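Local coordinates for mutual gliding motility protein C (MglC) (Myxococcus xanthus DK 1622, PDB 7CT3), which is a Roadblock/LC7-domain component of the polarity control system that interacts with its paralog MglB and probably acts in gliding motility, at residues A17-S21 and A46-Y50; E77-V82 and V93-A98; R84-P88 and V116-L120. All coordinates share one frame; numbering follows the deposited sequence.

Contact 1: residues A17-S21 and A46-Y50; sequences ALACS and AWVEY
L18 meets the indole of W47 where strand 17-21 packs against helix 46-50, part of the helix 44-61 that packs on the sheet of this Roadblock/LC7 domain. The tight part lies here. The CB of L18 sits over one face of the six-membered ring, 4.2 Å from its centroid and 28° off the normal, a CH-pi contact, while CG stands above the same ring nearer its rim. With CG of W47 anti to its carbonyl carbon (chi1 -74°), the indole extends from the helix toward the strand and past the leucine in the opposite direction, which carries CH2 to 3.3 Å from the backbone O of L18. Beyond the ring, CD2 of L18 reaches the methyl CB of A46 at 4.0 Å. The backbone assists: L18 and A19 form a classic beta bulge opposite A95, and both turn their CB atoms to the helix. The CB of A19 touches both aromatic groups, near the plane of the indole at its edge, 4.3 Å from CH2 of W47, and at the same distance from CE2 of Y50, whose ring it approaches obliquely.

Toward S21 the packing gives way to a looser, hydrated end. The OH of Y50 and OG of S21 stand 4.4 Å apart, and one water joins them, 2.6 Å from the tyrosine OH and 2.8 Å from the serine OG. A further hydrogen bond ties that serine OG to OG1 of T32 on the adjacent strand. No direct hydrogen bond links the two segments, so helix and strand are held by apolar and aromatic packing, with a water-mediated link between S21 and Y50 adding a polar connection.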
# COMPACT_ATOMS: atom_id res chain seq x y z
N ALA A 17 8.64 -12.25 -6.47
CA ALA A 17 7.38 -12.00 -7.22
C ALA A 17 6.62 -13.32 -7.39
O ALA A 17 7.23 -14.29 -7.88
CB ALA A 17 7.68 -11.36 -8.55
N LEU A 18 5.35 -13.35 -7.00
CA LEU A 18 4.43 -14.51 -7.17
C LEU A 18 3.79 -14.42 -8.56
O LEU A 18 3.72 -15.44 -9.26
CB LEU A 18 3.34 -14.47 -6.09
CG LEU A 18 3.68 -15.10 -4.74
CD1 LEU A 18 5.13 -14.87 -4.35
CD2 LEU A 18 2.75 -14.59 -3.66
N ALA A 19 3.30 -13.24 -8.91
CA ALA A 19 2.45 -13.02 -10.10
C ALA A 19 2.37 -11.53 -10.41
O ALA A 19 2.44 -10.71 -9.47
CB ALA A 19 1.07 -13.59 -9.86
N CYS A 20 2.21 -11.21 -11.69
CA CYS A 20 1.81 -9.86 -12.18
C CYS A 20 0.63 -10.05 -13.12
O CYS A 20 0.73 -10.89 -14.03
CB CYS A 20 2.97 -9.15 -12.85
SG CYS A 20 2.66 -7.38 -13.07
N SER A 21 -0.47 -9.33 -12.87
CA SER A 21 -1.77 -9.57 -13.54
C SER A 21 -2.42 -8.25 -13.92
O SER A 21 -2.14 -7.23 -13.26
CB SER A 21 -2.67 -10.37 -12.65
OG SER A 21 -1.99 -11.52 -12.15
N ALA A 46 1.98 -18.45 1.01
CA ALA A 46 1.81 -17.15 0.32
C ALA A 46 0.65 -17.23 -0.68
O ALA A 46 -0.16 -16.30 -0.70
CB ALA A 46 3.09 -16.76 -0.37
N TRP A 47 0.56 -18.31 -1.47
CA TRP A 47 -0.53 -18.49 -2.47
C TRP A 47 -1.89 -18.49 -1.76
O TRP A 47 -2.83 -17.90 -2.29
CB TRP A 47 -0.32 -19.76 -3.29
CG TRP A 47 0.78 -19.63 -4.30
CD1 TRP A 47 1.96 -20.31 -4.32
CD2 TRP A 47 0.81 -18.73 -5.42
NE1 TRP A 47 2.72 -19.90 -5.39
CE2 TRP A 47 2.04 -18.94 -6.08
CE3 TRP A 47 -0.09 -17.79 -5.94
CZ2 TRP A 47 2.39 -18.22 -7.22
CZ3 TRP A 47 0.26 -17.09 -7.07
CH2 TRP A 47 1.49 -17.31 -7.70
N VAL A 48 -1.97 -19.13 -0.59
CA VAL A 48 -3.21 -19.17 0.25
C VAL A 48 -3.59 -17.73 0.62
O VAL A 48 -4.75 -17.36 0.39
CB VAL A 48 -3.02 -20.07 1.48
CG1 VAL A 48 -4.10 -19.84 2.53
CG2 VAL A 48 -2.96 -21.53 1.09
N GLU A 49 -2.66 -16.95 1.16
CA GLU A 49 -2.94 -15.55 1.60
C GLU A 49 -3.28 -14.69 0.38
O GLU A 49 -4.22 -13.89 0.48
CB GLU A 49 -1.78 -14.99 2.42
CG GLU A 49 -1.64 -15.69 3.76
CD GLU A 49 -0.91 -14.91 4.83
OE1 GLU A 49 -0.36 -13.84 4.52
OE2 GLU A 49 -0.89 -15.39 5.98
N TYR A 50 -2.59 -14.88 -0.75
CA TYR A 50 -2.87 -14.12 -2.00
C TYR A 50 -4.32 -14.35 -2.43
O TYR A 50 -5.03 -13.37 -2.71
CB TYR A 50 -1.86 -14.45 -3.10
CG TYR A 50 -2.03 -13.63 -4.36
CD1 TYR A 50 -2.47 -12.31 -4.31
CD2 TYR A 50 -1.76 -14.17 -5.61
CE1 TYR A 50 -2.63 -11.56 -5.46
CE2 TYR A 50 -1.92 -13.43 -6.77
CZ TYR A 50 -2.35 -12.12 -6.70
OH TYR A 50 -2.51 -11.38 -7.83
O HOH W 1 -0.95 -10.65 -9.74

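Contact 2: residues E77-V82 and V93-A98; sequences EKVLTV and VLALHA
L80 and L96 form a hydrogen-bonded antiparallel pair, each N donating to the other's O at 2.9 Å, and V82 with L94 repeats the pattern. The N-H of L80 points almost straight at O of L96 (171°). Between these pairs, T81 and A95 make a non-hydrogen-bonded pair, where CA of T81 comes within 3.1 Å of O of L94 in a CA-H...O contact. On the leucine side of the sheet, CB of L80 touches CG of L96 at 4.2 Å; chi1 of L96 (57°) sets this CG between backbone N and carbonyl carbon. CD2 of L96 lies 3.7 Å from O of L80.

Past V79 and H97 the pairing is less regular. A98 N reaches O of K78 at 2.8 Å, but from above the carbonyl plane and with a bend at the hydrogen (139°), and the same oxygen lies over one face of the H97 ring. Farther out, V74 O accepts the hydroxyl of T81 and N75 OD1 receives its N-H, fixing this residue from the side of strand 71-75. The hairpin lies between two helical layers: V79, T81 and A95 pack against helix 44-61, whereas L80 and V82 meet F102 of helix 102-117.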
# COMPACT_ATOMS: atom_id res chain seq x y z
N GLU A 77 0.65 -10.88 6.21
CA GLU A 77 1.92 -11.32 6.85
C GLU A 77 2.86 -11.87 5.78
O GLU A 77 4.06 -11.57 5.85
CB GLU A 77 1.63 -12.33 7.96
CG GLU A 77 0.95 -11.71 9.17
CD GLU A 77 0.63 -12.67 10.31
OE1 GLU A 77 1.12 -13.82 10.28
OE2 GLU A 77 -0.11 -12.26 11.23
N LYS A 78 2.35 -12.63 4.80
CA LYS A 78 3.19 -13.43 3.86
C LYS A 78 3.23 -12.81 2.45
O LYS A 78 4.14 -13.17 1.69
CB LYS A 78 2.66 -14.87 3.77
CG LYS A 78 2.72 -15.65 5.07
CD LYS A 78 2.32 -17.10 4.91
CE LYS A 78 2.21 -17.84 6.23
NZ LYS A 78 1.53 -19.14 6.07
N VAL A 79 2.30 -11.91 2.10
CA VAL A 79 2.17 -11.42 0.70
C VAL A 79 2.05 -9.90 0.72
O VAL A 79 1.26 -9.37 1.52
CB VAL A 79 0.96 -12.04 -0.03
CG1 VAL A 79 0.84 -11.51 -1.45
CG2 VAL A 79 1.03 -13.55 -0.02
N LEU A 80 2.80 -9.25 -0.17
CA LEU A 80 2.72 -7.80 -0.44
C LEU A 80 2.16 -7.62 -1.85
O LEU A 80 2.48 -8.46 -2.73
CB LEU A 80 4.10 -7.17 -0.32
CG LEU A 80 4.92 -7.60 0.90
CD1 LEU A 80 6.30 -6.95 0.87
CD2 LEU A 80 4.20 -7.29 2.20
N THR A 81 1.35 -6.58 -2.07
CA THR A 81 0.81 -6.24 -3.40
C THR A 81 1.10 -4.77 -3.70
O THR A 81 1.22 -3.97 -2.74
CB THR A 81 -0.67 -6.58 -3.54
OG1 THR A 81 -1.42 -5.72 -2.67
CG2 THR A 81 -0.96 -8.03 -3.24
N VAL A 82 1.23 -4.47 -4.98
CA VAL A 82 1.34 -3.10 -5.55
C VAL A 82 0.39 -3.07 -6.74
O VAL A 82 0.45 -3.97 -7.58
CB VAL A 82 2.77 -2.76 -6.00
CG1 VAL A 82 2.90 -1.29 -6.33
CG2 VAL A 82 3.81 -3.19 -4.98
N VAL A 93 -1.67 -5.49 -11.08
CA VAL A 93 -1.35 -5.93 -9.69
C VAL A 93 -0.11 -6.82 -9.72
O VAL A 93 -0.08 -7.80 -10.50
CB VAL A 93 -2.54 -6.63 -9.00
CG1 VAL A 93 -3.18 -7.70 -9.86
CG2 VAL A 93 -2.15 -7.19 -7.64
N LEU A 94 0.88 -6.47 -8.90
CA LEU A 94 2.06 -7.30 -8.58
C LEU A 94 1.88 -7.85 -7.17
O LEU A 94 1.62 -7.05 -6.24
CB LEU A 94 3.32 -6.45 -8.69
CG LEU A 94 4.60 -7.08 -8.16
CD1 LEU A 94 4.95 -8.35 -8.93
CD2 LEU A 94 5.75 -6.09 -8.21
N ALA A 95 1.99 -9.17 -7.02
CA ALA A 95 2.02 -9.87 -5.71
C ALA A 95 3.42 -10.44 -5.53
O ALA A 95 3.93 -11.06 -6.49
CB ALA A 95 0.97 -10.95 -5.66
N LEU A 96 4.04 -10.21 -4.37
CA LEU A 96 5.34 -10.84 -4.04
C LEU A 96 5.30 -11.39 -2.61
O LEU A 96 4.49 -10.90 -1.81
CB LEU A 96 6.48 -9.85 -4.29
CG LEU A 96 6.42 -8.52 -3.53
CD1 LEU A 96 7.82 -8.04 -3.20
CD2 LEU A 96 5.70 -7.45 -4.34
N HIS A 97 6.13 -12.40 -2.34
CA HIS A 97 6.36 -12.94 -0.97
C HIS A 97 6.87 -11.79 -0.09
O HIS A 97 7.57 -10.92 -0.62
CB HIS A 97 7.34 -14.12 -1.04
CG HIS A 97 7.48 -14.85 0.25
ND1 HIS A 97 8.32 -14.41 1.25
CD2 HIS A 97 6.90 -15.97 0.71
CE1 HIS A 97 8.24 -15.23 2.28
NE2 HIS A 97 7.38 -16.20 1.96
N ALA A 98 6.52 -11.79 1.20
CA ALA A 98 6.85 -10.72 2.18
C ALA A 98 8.37 -10.54 2.33
O ALA A 98 8.78 -9.46 2.76
CB ALA A 98 6.21 -11.02 3.51

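Contact 3: residues R84-P88 and V116-L120; sequences RLVSP and VRAEL
V86 and R117 bring their CA atoms to 4.9 Å where strand 79-87 turns a corner, with V86 and S87 forming a classic beta bulge against strand 90-97, and residues R117 to L120 make a type I beta turn. In this Roadblock/LC7 domain the contact joins the tip of the 79-87/90-97 hairpin to the C-terminus. The CG1 methyls of V86 and V116 meet at 3.6 Å, the two side chains crossing at a slant. Against the same valine lies the aliphatic part of R117, its CG 3.9 Å from CB and 3.1 Å from O of V86. L120 places CD1 3.6 Å from CB of S87, and the L85 side chain lies about 4 Å from the bound sodium ion.

A bend at chi3 (-77°) turns the end of the R117 chain back along the strand. Its guanidinium presents its edge to the backbone, and a water accepts from NH1 of both R117 and R84, bridging two like-charged groups whose NH1 atoms are 6.1 Å apart. R84 also makes a weak, long ion pair with E71. Across the segments, NH1 of R117 donates to O of L85 at 2.7 Å, within the guanidinium plane but bent at the hydrogen (134°).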
# COMPACT_ATOMS: atom_id res chain seq x y z
N ARG A 84 -1.51 -0.39 -9.79
CA ARG A 84 -1.59 0.87 -10.51
C ARG A 84 -2.72 0.79 -11.54
O ARG A 84 -3.05 -0.32 -11.99
CB ARG A 84 -0.27 1.20 -11.21
CG ARG A 84 0.85 1.58 -10.26
CD ARG A 84 2.09 2.11 -10.96
NE ARG A 84 2.92 2.76 -9.97
CZ ARG A 84 2.96 4.07 -9.72
NH1 ARG A 84 2.25 4.93 -10.45
NH2 ARG A 84 3.73 4.52 -8.76
N LEU A 85 -3.27 1.95 -11.91
CA LEU A 85 -4.37 2.08 -12.90
C LEU A 85 -3.81 1.91 -14.31
O LEU A 85 -2.78 2.52 -14.62
CB LEU A 85 -5.03 3.45 -12.73
CG LEU A 85 -6.36 3.62 -13.46
CD1 LEU A 85 -7.42 2.70 -12.87
CD2 LEU A 85 -6.81 5.07 -13.40
N VAL A 86 -4.47 1.11 -15.16
CA VAL A 86 -4.07 0.98 -16.59
C VAL A 86 -5.18 1.54 -17.50
O VAL A 86 -4.85 1.99 -18.60
CB VAL A 86 -3.67 -0.46 -16.96
CG1 VAL A 86 -2.29 -0.80 -16.42
CG2 VAL A 86 -4.67 -1.49 -16.48
N SER A 87 -6.45 1.55 -17.06
CA SER A 87 -7.57 2.18 -17.79
C SER A 87 -8.75 2.37 -16.84
O SER A 87 -8.72 1.89 -15.71
CB SER A 87 -7.95 1.38 -19.02
OG SER A 87 -8.82 0.31 -18.69
N PRO A 88 -9.84 3.08 -17.25
CA PRO A 88 -11.01 3.21 -16.39
C PRO A 88 -11.60 1.85 -15.96
O PRO A 88 -12.31 1.83 -14.97
CB PRO A 88 -12.01 3.99 -17.25
CG PRO A 88 -11.13 4.75 -18.24
CD PRO A 88 -9.98 3.81 -18.51
N VAL A 116 1.96 -1.23 -20.35
CA VAL A 116 0.68 -2.00 -20.33
C VAL A 116 -0.44 -1.09 -20.85
O VAL A 116 -1.24 -1.57 -21.68
CB VAL A 116 0.39 -2.55 -18.92
CG1 VAL A 116 -1.00 -3.17 -18.82
CG2 VAL A 116 1.45 -3.56 -18.48
N ARG A 117 -0.48 0.17 -20.41
CA ARG A 117 -1.52 1.16 -20.82
C ARG A 117 -1.48 1.35 -22.33
O ARG A 117 -2.57 1.52 -22.93
CB ARG A 117 -1.31 2.51 -20.12
CG ARG A 117 -1.82 2.53 -18.68
CD ARG A 117 -2.13 3.93 -18.19
NE ARG A 117 -0.90 4.63 -17.86
CZ ARG A 117 -0.26 4.56 -16.69
NH1 ARG A 117 -0.73 3.84 -15.69
NH2 ARG A 117 0.86 5.24 -16.53
N ALA A 118 -0.29 1.31 -22.93
CA ALA A 118 -0.07 1.53 -24.38
C ALA A 118 -0.64 0.37 -25.21
O ALA A 118 -0.88 0.59 -26.42
CB ALA A 118 1.40 1.71 -24.64
N GLU A 119 -0.87 -0.81 -24.62
CA GLU A 119 -1.31 -2.03 -25.35
C GLU A 119 -2.84 -2.07 -25.49
O GLU A 119 -3.33 -2.96 -26.19
CB GLU A 119 -0.84 -3.30 -24.64
CG GLU A 119 0.66 -3.46 -24.58
CD GLU A 119 1.37 -3.66 -25.91
OE1 GLU A 119 0.68 -3.80 -26.94
OE2 GLU A 119 2.63 -3.68 -25.90
N LEU A 120 -3.57 -1.14 -24.85
CA LEU A 120 -5.06 -1.14 -24.85
C LEU A 120 -5.58 -0.81 -26.25
O LEU A 120 -4.96 -0.07 -27.02
CB LEU A 120 -5.57 -0.11 -23.83
CG LEU A 120 -5.09 -0.31 -22.39
CD1 LEU A 120 -5.42 0.91 -21.55
CD2 LEU A 120 -5.69 -1.57 -21.77
O HOH W 2 0.80 4.79 -13.12

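Overall arrangement
All three contacts reach the same antiparallel sheet, but at different depths. Contacts 1 and 2 are buried neighbours, their centres about 6 Å apart, and share the seam between strands 17-24 and 90-97; V79 of contact 2 also packs on A46 of contact 1. Contact 3 is partly buried and lies on the opposite side of the chain's centre, its centre about 21 Å from those of the others, yet it continues strand 79-87 of contact 2. Chemistry follows place: backbone pairing joins strand to strand in contact 2, aromatic and methyl packing seats a helix in contact 1, and contact 3 combines valine packing with an arginine-to-carbonyl hydrogen bond, with water bridges in contacts 1 and 3.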